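Local atomic coordinates of histidinol-phosphate aminotransferase (Clostridium acetobutylicum, PDB entry 3FTB), a protein that probably catalyses pyridoxal 5'-phosphate-dependent amino-group transfer, presumably between histidinol phosphate and 2-oxoglutarate in histidine biosynthesis. Residues Leu29-Asn34 with Ala340-Lys345; Pro41-Asn46 with Leu259-Tyr264; Thr179-Glu184 with Phe208-Met213. All blocks are in the same frame, centred on the assembly; numbering follows the deposited sequence.

Contact 1: residues Leu29-Asn34 with Ala340-Lys345; sequences LDYSSN and AIKDEK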
loop_
_atom_site.group_PDB
_atom_site.type_symbol
_atom_site.label_atom_id
_atom_site.label_comp_id
_atom_site.label_asym_id
_atom_site.label_seq_id
_atom_site.Cartn_x
_atom_site.Cartn_y
_atom_site.Cartn_z
ATOM N N LEU A 29 4.726 20.998 19.893
ATOM C CA LEU A 29 3.776 21.443 18.874
ATOM C C LEU A 29 4.427 21.427 17.490
ATOM O O LEU A 29 5.374 22.189 17.245
ATOM C CB LEU A 29 3.310 22.869 19.175
ATOM C CG LEU A 29 2.011 23.047 19.954
ATOM C CD1 LEU A 29 1.917 22.044 21.077
ATOM C CD2 LEU A 29 1.919 24.471 20.485
ATOM N N ASP A 30 3.933 20.575 16.590
ATOM C CA ASP A 30 4.446 20.542 15.217
ATOM C C ASP A 30 3.606 21.406 14.266
ATOM O O ASP A 30 2.526 21.005 13.829
ATOM C CB ASP A 30 4.568 19.102 14.687
ATOM C CG ASP A 30 5.519 18.991 13.484
ATOM O OD1 ASP A 30 5.970 17.865 13.183
ATOM O OD2 ASP A 30 5.825 20.024 12.843
ATOM N N TYR A 31 4.126 22.596 13.960
ATOM C CA TYR A 31 3.481 23.537 13.054
ATOM C C TYR A 31 3.962 23.358 11.614
ATOM O O TYR A 31 3.584 24.119 10.715
ATOM C CB TYR A 31 3.652 24.978 13.562
ATOM C CG TYR A 31 2.578 25.307 14.565
ATOM C CD1 TYR A 31 1.468 26.065 14.204
ATOM C CD2 TYR A 31 2.632 24.798 15.852
ATOM C CE1 TYR A 31 0.458 26.333 15.116
ATOM C CE2 TYR A 31 1.631 25.063 16.771
ATOM C CZ TYR A 31 0.548 25.826 16.399
ATOM O OH TYR A 31 -0.442 26.082 17.317
ATOM N N SER A 32 4.795 22.341 11.405
ATOM C CA SER A 32 5.080 21.871 10.058
ATOM C C SER A 32 4.100 20.740 9.645
ATOM O O SER A 32 4.033 20.346 8.469
ATOM C CB SER A 32 6.554 21.466 9.917
ATOM O OG SER A 32 6.825 20.217 10.526
ATOM N N SER A 33 3.316 20.252 10.608
ATOM C CA SER A 33 2.290 19.252 10.327
ATOM C C SER A 33 0.882 19.847 10.161
ATOM O O SER A 33 0.392 20.590 11.018
ATOM C CB SER A 33 2.278 18.201 11.431
ATOM O OG SER A 33 1.015 17.567 11.493
ATOM N N ASN A 34 0.228 19.508 9.056
ATOM C CA ASN A 34 -1.105 20.031 8.771
ATOM C C ASN A 34 -2.187 18.955 8.820
ATOM O O ASN A 34 -2.962 18.792 7.883
ATOM C CB ASN A 34 -1.135 20.721 7.407
ATOM C CG ASN A 34 0.048 21.653 7.185
ATOM O OD1 ASN A 34 0.606 21.693 6.093
ATOM N ND2 ASN A 34 0.424 22.410 8.207
ATOM N N ALA A 340 1.217 25.741 10.461
ATOM C CA ALA A 340 -0.059 25.040 10.471
ATOM C C ALA A 340 -1.084 25.878 11.224
ATOM O O ALA A 340 -0.728 26.759 11.997
ATOM C CB ALA A 340 0.081 23.665 11.105
ATOM N N ILE A 341 -2.358 25.615 10.973
ATOM C CA ILE A 341 -3.430 26.251 11.721
ATOM C C ILE A 341 -4.168 25.141 12.452
ATOM O O ILE A 341 -4.783 24.285 11.818
ATOM C CB ILE A 341 -4.391 27.055 10.795
ATOM C CG1 ILE A 341 -3.615 28.155 10.070
ATOM C CG2 ILE A 341 -5.549 27.661 11.592
ATOM C CD1 ILE A 341 -4.473 29.058 9.228
ATOM N N LYS A 342 -4.060 25.142 13.779
ATOM C CA LYS A 342 -4.671 24.119 14.616
ATOM C C LYS A 342 -5.834 24.717 15.378
ATOM O O LYS A 342 -6.453 25.679 14.927
ATOM C CB LYS A 342 -3.643 23.568 15.604
ATOM C CG LYS A 342 -2.364 23.128 14.930
ATOM C CD LYS A 342 -1.306 22.714 15.922
ATOM C CE LYS A 342 -0.106 22.120 15.205
ATOM N NZ LYS A 342 -0.415 20.780 14.645
ATOM N N ASP A 343 -6.117 24.142 16.543
ATOM C CA ASP A 343 -7.133 24.667 17.446
ATOM C C ASP A 343 -6.630 25.909 18.209
ATOM O O ASP A 343 -5.425 26.102 18.395
ATOM C CB ASP A 343 -7.555 23.578 18.426
ATOM C CG ASP A 343 -6.372 22.955 19.151
ATOM O OD1 ASP A 343 -6.207 23.220 20.359
ATOM O OD2 ASP A 343 -5.600 22.205 18.517
ATOM N N GLU A 344 -7.570 26.743 18.644
ATOM C CA GLU A 344 -7.269 28.002 19.323
ATOM C C GLU A 344 -6.234 27.889 20.455
ATOM O O GLU A 344 -5.356 28.744 20.599
ATOM C CB GLU A 344 -8.578 28.629 19.833
ATOM C CG GLU A 344 -8.447 30.055 20.390
ATOM C CD GLU A 344 -9.681 30.920 20.110
ATOM O OE1 GLU A 344 -10.563 30.478 19.343
ATOM O OE2 GLU A 344 -9.770 32.046 20.644
ATOM N N LYS A 345 -6.332 26.837 21.256
ATOM C CA LYS A 345 -5.440 26.680 22.406
ATOM C C LYS A 345 -3.969 26.512 22.011
ATOM O O LYS A 345 -3.097 27.209 22.527
ATOM C CB LYS A 345 -5.881 25.496 23.263
ATOM C CG LYS A 345 -5.370 25.540 24.694
ATOM C CD LYS A 345 -5.655 24.233 25.422
ATOM C CE LYS A 345 -5.760 24.435 26.929
ATOM N NZ LYS A 345 -7.066 25.063 27.302
#

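Contact 2: residues Pro41-Asn46 with Leu259-Tyr264; sequences PKSFLN and LKDTNY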
loop_
_atom_site.group_PDB
_atom_site.type_symbol
_atom_site.label_atom_id
_atom_site.label_comp_id
_atom_site.label_asym_id
_atom_site.label_seq_id
_atom_site.Cartn_x
_atom_site.Cartn_y
_atom_site.Cartn_z
ATOM N N PRO A 41 -12.273 10.822 13.358
ATOM C CA PRO A 41 -13.741 10.810 13.339
ATOM C C PRO A 41 -14.320 9.795 14.319
ATOM O O PRO A 41 -13.859 8.648 14.417
ATOM C CB PRO A 41 -14.073 10.402 11.901
ATOM C CG PRO A 41 -12.922 10.890 11.116
ATOM C CD PRO A 41 -11.709 10.725 12.001
ATOM N N LYS A 42 -15.335 10.226 15.053
ATOM C CA LYS A 42 -15.919 9.379 16.068
ATOM C C LYS A 42 -16.529 8.147 15.417
ATOM O O LYS A 42 -16.776 7.144 16.083
ATOM C CB LYS A 42 -16.947 10.167 16.879
ATOM C CG LYS A 42 -16.319 11.289 17.698
ATOM C CD LYS A 42 -17.288 11.889 18.713
ATOM C CE LYS A 42 -16.638 13.005 19.534
ATOM N NZ LYS A 42 -16.406 14.233 18.726
ATOM N N SER A 43 -16.746 8.219 14.107
ATOM C CA SER A 43 -17.381 7.129 13.374
ATOM C C SER A 43 -16.401 6.009 13.008
ATOM O O SER A 43 -16.799 4.953 12.512
ATOM C CB SER A 43 -18.067 7.660 12.114
ATOM O OG SER A 43 -17.131 8.226 11.211
ATOM N N PHE A 44 -15.119 6.234 13.252
ATOM C CA PHE A 44 -14.142 5.193 13.001
ATOM C C PHE A 44 -14.060 4.248 14.192
ATOM O O PHE A 44 -13.947 3.035 14.033
ATOM C CB PHE A 44 -12.766 5.779 12.719
ATOM C CG PHE A 44 -11.727 4.734 12.473
ATOM C CD1 PHE A 44 -11.065 4.130 13.537
ATOM C CD2 PHE A 44 -11.439 4.320 11.183
ATOM C CE1 PHE A 44 -10.119 3.149 13.320
ATOM C CE2 PHE A 44 -10.488 3.347 10.958
ATOM C CZ PHE A 44 -9.829 2.757 12.029
ATOM N N LEU A 45 -14.093 4.822 15.388
ATOM C CA LEU A 45 -14.157 4.040 16.609
ATOM C C LEU A 45 -15.401 3.153 16.553
ATOM O O LEU A 45 -15.335 1.945 16.771
ATOM C CB LEU A 45 -14.240 4.973 17.822
ATOM C CG LEU A 45 -13.113 5.970 18.124
ATOM C CD1 LEU A 45 -12.788 6.853 16.922
ATOM C CD2 LEU A 45 -13.481 6.829 19.337
ATOM N N ASN A 46 -16.539 3.765 16.237
ATOM C CA ASN A 46 -17.831 3.080 16.271
ATOM C C ASN A 46 -17.917 1.851 15.365
ATOM O O ASN A 46 -18.723 0.951 15.610
ATOM C CB ASN A 46 -18.974 4.054 15.947
ATOM C CG ASN A 46 -19.085 5.193 16.955
ATOM O OD1 ASN A 46 -18.607 5.091 18.088
ATOM N ND2 ASN A 46 -19.723 6.288 16.541
ATOM N N LEU A 259 -16.753 9.077 5.534
ATOM C CA LEU A 259 -17.126 10.100 4.554
ATOM C C LEU A 259 -18.597 10.525 4.670
ATOM O O LEU A 259 -19.002 11.563 4.122
ATOM C CB LEU A 259 -16.816 9.637 3.124
ATOM C CG LEU A 259 -15.365 9.291 2.778
ATOM C CD1 LEU A 259 -15.268 9.001 1.297
ATOM C CD2 LEU A 259 -14.454 10.444 3.153
ATOM N N LYS A 260 -19.385 9.715 5.381
ATOM C CA LYS A 260 -20.804 9.996 5.609
ATOM C C LYS A 260 -20.935 10.809 6.874
ATOM O O LYS A 260 -21.986 11.386 7.132
ATOM C CB LYS A 260 -21.604 8.703 5.797
ATOM C CG LYS A 260 -21.578 7.741 4.632
ATOM C CD LYS A 260 -21.738 6.313 5.136
ATOM C CE LYS A 260 -22.532 6.285 6.437
ATOM N NZ LYS A 260 -22.559 4.941 7.075
ATOM N N ASP A 261 -19.857 10.821 7.657
ATOM C CA ASP A 261 -19.783 11.495 8.948
ATOM C C ASP A 261 -19.937 13.013 8.810
ATOM O O ASP A 261 -18.996 13.776 9.040
ATOM C CB ASP A 261 -18.446 11.150 9.616
ATOM C CG ASP A 261 -18.461 11.377 11.110
ATOM O OD1 ASP A 261 -19.430 11.996 11.615
ATOM O OD2 ASP A 261 -17.500 10.932 11.776
ATOM N N THR A 262 -21.135 13.447 8.440
ATOM C CA THR A 262 -21.410 14.865 8.221
ATOM C C THR A 262 -21.165 15.718 9.466
ATOM O O THR A 262 -20.798 16.884 9.353
ATOM C CB THR A 262 -22.860 15.110 7.688
ATOM O OG1 THR A 262 -23.755 14.147 8.258
ATOM C CG2 THR A 262 -22.901 14.960 6.182
ATOM N N ASN A 263 -21.366 15.143 10.647
ATOM C CA ASN A 263 -21.189 15.914 11.881
ATOM C C ASN A 263 -19.733 16.047 12.358
ATOM O O ASN A 263 -19.420 16.877 13.216
ATOM C CB ASN A 263 -22.114 15.405 12.989
ATOM C CG ASN A 263 -23.569 15.781 12.743
ATOM O OD1 ASN A 263 -23.880 16.930 12.413
ATOM N ND2 ASN A 263 -24.468 14.813 12.897
ATOM N N TYR A 264 -18.851 15.227 11.797
ATOM C CA TYR A 264 -17.421 15.417 11.977
ATOM C C TYR A 264 -16.988 16.492 10.997
ATOM O O TYR A 264 -16.155 17.347 11.310
ATOM C CB TYR A 264 -16.648 14.127 11.691
ATOM C CG TYR A 264 -15.150 14.322 11.713
ATOM C CD1 TYR A 264 -14.434 14.182 12.890
ATOM C CD2 TYR A 264 -14.457 14.677 10.561
ATOM C CE1 TYR A 264 -13.069 14.366 12.920
ATOM C CE2 TYR A 264 -13.086 14.874 10.583
ATOM C CZ TYR A 264 -12.399 14.714 11.768
ATOM O OH TYR A 264 -11.036 14.904 11.813
HETATM O O HOH W 1 -16.866 12.397 14.750
#

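Contact 3: residues Thr179-Glu184 with Phe208-Met213; sequences TIIIDE and FIIRAM. With PO4 (phosphate ion), chain G.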
loop_
_atom_site.group_PDB
_atom_site.type_symbol
_atom_site.label_atom_id
_atom_site.label_comp_id
_atom_site.label_asym_id
_atom_site.label_seq_id
_atom_site.Cartn_x
_atom_site.Cartn_y
_atom_site.Cartn_z
ATOM N N THR A 179 -3.799 16.400 -20.338
ATOM C CA THR A 179 -4.365 16.003 -19.051
ATOM C C THR A 179 -3.990 16.982 -17.933
ATOM O O THR A 179 -2.828 17.360 -17.785
ATOM C CB THR A 179 -3.963 14.562 -18.658
ATOM O OG1 THR A 179 -4.418 13.639 -19.657
ATOM C CG2 THR A 179 -4.566 14.185 -17.307
ATOM N N ILE A 180 -4.976 17.396 -17.146
ATOM C CA ILE A 180 -4.694 18.294 -16.035
ATOM C C ILE A 180 -5.011 17.631 -14.698
ATOM O O ILE A 180 -6.144 17.239 -14.447
ATOM C CB ILE A 180 -5.367 19.693 -16.206
ATOM C CG1 ILE A 180 -6.849 19.664 -15.854
ATOM C CG2 ILE A 180 -5.158 20.238 -17.613
ATOM C CD1 ILE A 180 -7.146 20.357 -14.557
ATOM N N ILE A 181 -3.981 17.492 -13.863
ATOM C CA ILE A 181 -4.079 16.806 -12.575
ATOM C C ILE A 181 -4.201 17.784 -11.416
ATOM O O ILE A 181 -3.264 18.536 -11.136
ATOM C CB ILE A 181 -2.829 15.949 -12.302
ATOM C CG1 ILE A 181 -2.623 14.911 -13.410
ATOM C CG2 ILE A 181 -2.937 15.285 -10.925
ATOM C CD1 ILE A 181 -1.204 14.405 -13.481
ATOM N N ILE A 182 -5.338 17.760 -10.728
ATOM C CA ILE A 182 -5.561 18.693 -9.628
ATOM C C ILE A 182 -5.561 18.023 -8.265
ATOM O O ILE A 182 -6.479 17.263 -7.938
ATOM C CB ILE A 182 -6.872 19.474 -9.783
ATOM C CG1 ILE A 182 -6.956 20.093 -11.167
ATOM C CG2 ILE A 182 -6.920 20.616 -8.800
ATOM C CD1 ILE A 182 -8.053 21.126 -11.281
ATOM N N ASP A 183 -4.531 18.327 -7.475
ATOM C CA ASP A 183 -4.385 17.792 -6.125
ATOM C C ASP A 183 -5.270 18.559 -5.124
ATOM O O ASP A 183 -4.984 19.710 -4.764
ATOM C CB ASP A 183 -2.909 17.844 -5.726
ATOM C CG ASP A 183 -2.681 17.563 -4.250
ATOM O OD1 ASP A 183 -3.660 17.267 -3.533
ATOM O OD2 ASP A 183 -1.513 17.647 -3.811
ATOM N N GLU A 184 -6.352 17.918 -4.688
ATOM C CA GLU A 184 -7.332 18.567 -3.822
ATOM C C GLU A 184 -7.390 17.956 -2.428
ATOM O O GLU A 184 -8.455 17.869 -1.824
ATOM C CB GLU A 184 -8.718 18.519 -4.471
ATOM C CG GLU A 184 -8.894 19.523 -5.614
ATOM C CD GLU A 184 -10.320 19.593 -6.093
ATOM O OE1 GLU A 184 -11.235 18.979 -5.468
ATOM O OE2 GLU A 184 -10.522 20.273 -7.108
ATOM N N PHE A 208 -8.181 15.299 -13.957
ATOM C CA PHE A 208 -7.958 14.206 -13.034
ATOM C C PHE A 208 -7.777 14.809 -11.640
ATOM O O PHE A 208 -6.886 15.642 -11.428
ATOM C CB PHE A 208 -6.731 13.399 -13.443
ATOM C CG PHE A 208 -6.468 12.203 -12.559
ATOM C CD1 PHE A 208 -7.115 11.005 -12.792
ATOM C CD2 PHE A 208 -5.578 12.282 -11.502
ATOM C CE1 PHE A 208 -6.883 9.906 -11.993
ATOM C CE2 PHE A 208 -5.339 11.183 -10.694
ATOM C CZ PHE A 208 -5.996 9.990 -10.941
ATOM N N ILE A 209 -8.639 14.426 -10.699
ATOM C CA ILE A 209 -8.587 14.998 -9.346
ATOM C C ILE A 209 -8.046 14.001 -8.327
ATOM O O ILE A 209 -8.387 12.816 -8.370
ATOM C CB ILE A 209 -9.985 15.479 -8.861
ATOM C CG1 ILE A 209 -10.699 16.314 -9.935
ATOM C CG2 ILE A 209 -9.878 16.227 -7.561
ATOM C CD1 ILE A 209 -9.952 17.538 -10.358
ATOM N N ILE A 210 -7.205 14.493 -7.417
ATOM C CA ILE A 210 -6.685 13.695 -6.318
ATOM C C ILE A 210 -7.273 14.171 -4.982
ATOM O O ILE A 210 -7.126 15.340 -4.600
ATOM C CB ILE A 210 -5.154 13.786 -6.275
ATOM C CG1 ILE A 210 -4.563 13.260 -7.585
ATOM C CG2 ILE A 210 -4.601 13.018 -5.105
ATOM C CD1 ILE A 210 -3.039 13.275 -7.629
ATOM N N ARG A 211 -7.978 13.283 -4.293
ATOM C CA ARG A 211 -8.440 13.597 -2.950
ATOM C C ARG A 211 -7.697 12.747 -1.928
ATOM O O ARG A 211 -6.985 11.820 -2.291
ATOM C CB ARG A 211 -9.934 13.342 -2.820
ATOM C CG ARG A 211 -10.800 14.226 -3.679
ATOM C CD ARG A 211 -10.821 15.631 -3.188
ATOM N NE ARG A 211 -11.890 16.384 -3.832
ATOM C CZ ARG A 211 -13.027 16.701 -3.230
ATOM N NH1 ARG A 211 -13.225 16.329 -1.974
ATOM N NH2 ARG A 211 -13.954 17.394 -3.880
ATOM N N ALA A 212 -7.882 13.060 -0.648
ATOM C CA ALA A 212 -7.269 12.292 0.429
ATOM C C ALA A 212 -8.079 12.402 1.711
ATOM O O ALA A 212 -8.752 13.407 1.948
ATOM C CB ALA A 212 -5.848 12.757 0.669
ATOM N N MET A 213 -8.006 11.356 2.531
ATOM C CA MET A 213 -8.642 11.340 3.843
ATOM C C MET A 213 -7.582 11.597 4.902
ATOM O O MET A 213 -7.858 11.564 6.101
ATOM C CB MET A 213 -9.277 9.975 4.110
ATOM C CG MET A 213 -10.500 9.627 3.249
ATOM S SD MET A 213 -11.379 8.190 3.919
ATOM C CE MET A 213 -12.109 8.922 5.396
HETATM P P PO4 G . -16.509 17.431 -1.484
HETATM O O1 PO4 G . -15.319 16.700 -0.915
HETATM O O2 PO4 G . -17.699 16.497 -1.513
HETATM O O3 PO4 G . -16.806 18.639 -0.619
HETATM O O4 PO4 G . -16.241 17.905 -2.896
#

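Contact 1: residues Leu29-Asn34 with Ala340-Lys345
Just past the edge strand 29-30 of the smaller, five-stranded sheet, Y31 lays its ring against K342, two residues beyond the end of strand 336-340. The lysine's methylenes cover one face of the ring: CE of K342 stands 3.8 Å from the Y31 ring centroid and 14° off the normal, a CH-pi contact displaced toward the rim. CG of K342 sits beside its backbone N (chi1 -52°), and the chain runs straight until chi4 bends the ammonium back toward the first segment. There K342 NZ reaches D30 O at 3.1 Å in a weak hydrogen bond; any cation-pi attraction to Y31 is long and at most slight. The backbones meet once, A340 N donating to Y31 O at 2.9 Å. In fold-type I aminotransferases the small domain is assembled from both ends of the chain, and this seam fits that pattern, since F350 of helix 344-359 also stacks on Y31 and the same helix takes up Y31 OH through K346 O and N347 OD1. D30 makes an Asx turn, OD2 accepting from S32 N at 2.9 Å; just beyond it CB of A340 meets S33 O at 3.1 Å and N34 ND2 at 3.2 Å. A340 O is buried without a hydrogen-bond partner in the model; it lies at the Y31 ring edge, 3.2 Å from Y31 CD1.

Contact 2: residues Pro41-Asn46 with Leu259-Tyr264
The ring of Y264 carries P41 on one face: CG of P41 stands 3.8 Å from the Y264 ring centroid and only 5° off the normal, a CH-pi contact centred on the ring. P41 CA lies above the same side of the ring plane, just outside the CD1-CE1 rim and 3.5 Å from Y264 CD1. With CG anti to its own backbone N (chi1 173°), Y264 turns its ring toward the proline, and its hydroxyl goes on to hydrogen-bond to G39 O, so both the face and the far end of the tyrosine engage the chain around P41. The second flat group is the carboxylate of D261. S43 OG donates to D261 OD2 at 2.8 Å, approaching from above the carboxylate, 48° out of its plane. N257 O lies near the same hydroxyl, a weak alternative, since its single proton is given to D261 OD2. CB of P41 adds a contact to D261 OD2 at 3.5 Å. A water joins the two segments, accepting a hydrogen bond from K42 N at 2.7 Å and offering a weak one to D261 OD2. The backbone of 41-46 is already turning here, as F44 N bonds to P41 O at 3.0 Å, and the F44 ring packs on L55 of the second subunit. The other oxygen, D261 OD1, receives Y264 N at 3.3 Å, a weak bond, while D261 itself is the centre of an inverse gamma turn. One carboxylate thus serves two purposes, OD2 fastening the 41-46 turn and OD1 facing the first helical turn: D261 is the N-cap of the long helix 262-285.

Contact 3: residues Thr179-Glu184 with Phe208-Met213
I180, I182 and E184 bond to F208 and I210 in a parallel ladder within the seven-stranded sheet of the large domain, as in the fold-type I aminotransferases. Four backbone bonds, with N-H...O angles of 150-170°, satisfy the facing donors and acceptors: F208 N to I180 O (2.9 Å), I182 N to F208 O (2.7 Å), I210 N to I182 O (2.9 Å) and E184 N to I210 O (2.7 Å). Between them, the CA hydrogens of I181 and I209 point at F208 O and I182 O. I181 and I210 share one face with F208, whose ring edge meets I181 CG2; I182 and I209 lie side by side on the other. At the carboxy end D183 is satisfied through OD2 by Y111 OH and through OD1 by A185 N; its place matches that of the aspartate commonly facing the cofactor's pyridine nitrogen in this family. E184 divides its carboxylate: OE2 accepts from F197 N, and OE1 forms a salt bridge with R211 NE at 3.1 Å, its hydrogen bond weak. A phosphate, probably from the crystallisation liquor, lies at the guanidinium edge: NH1 is doubtfully close to O1, and NH2 of R211 donates to phosphate O4 at 2.5 Å.

Overall arrangement
Leaving the N terminus, the chain passes through 29-34, whose partner 340-345 comes only near the C terminus, so contact 1 closes the widest loop, with 305 residues between its segments. Within it, 41-46 waits for 259-264, and contact 2 closes a second loop; inside that, 179-184 meets 208-213 after only 23 residues. The three are therefore concentric, and none cross. Contact 1 belongs to the smaller sheet, contact 3 to the seven-stranded one, and contact 2 lies at the start of helix 262-285, which further along packs against I341 of contact 1. Contacts 2 and 3 touch directly, L259 CD2 meeting M213 CE at 3.6 Å, whereas contact 1 stays about 9 Å from contact 3 at the nearest atoms.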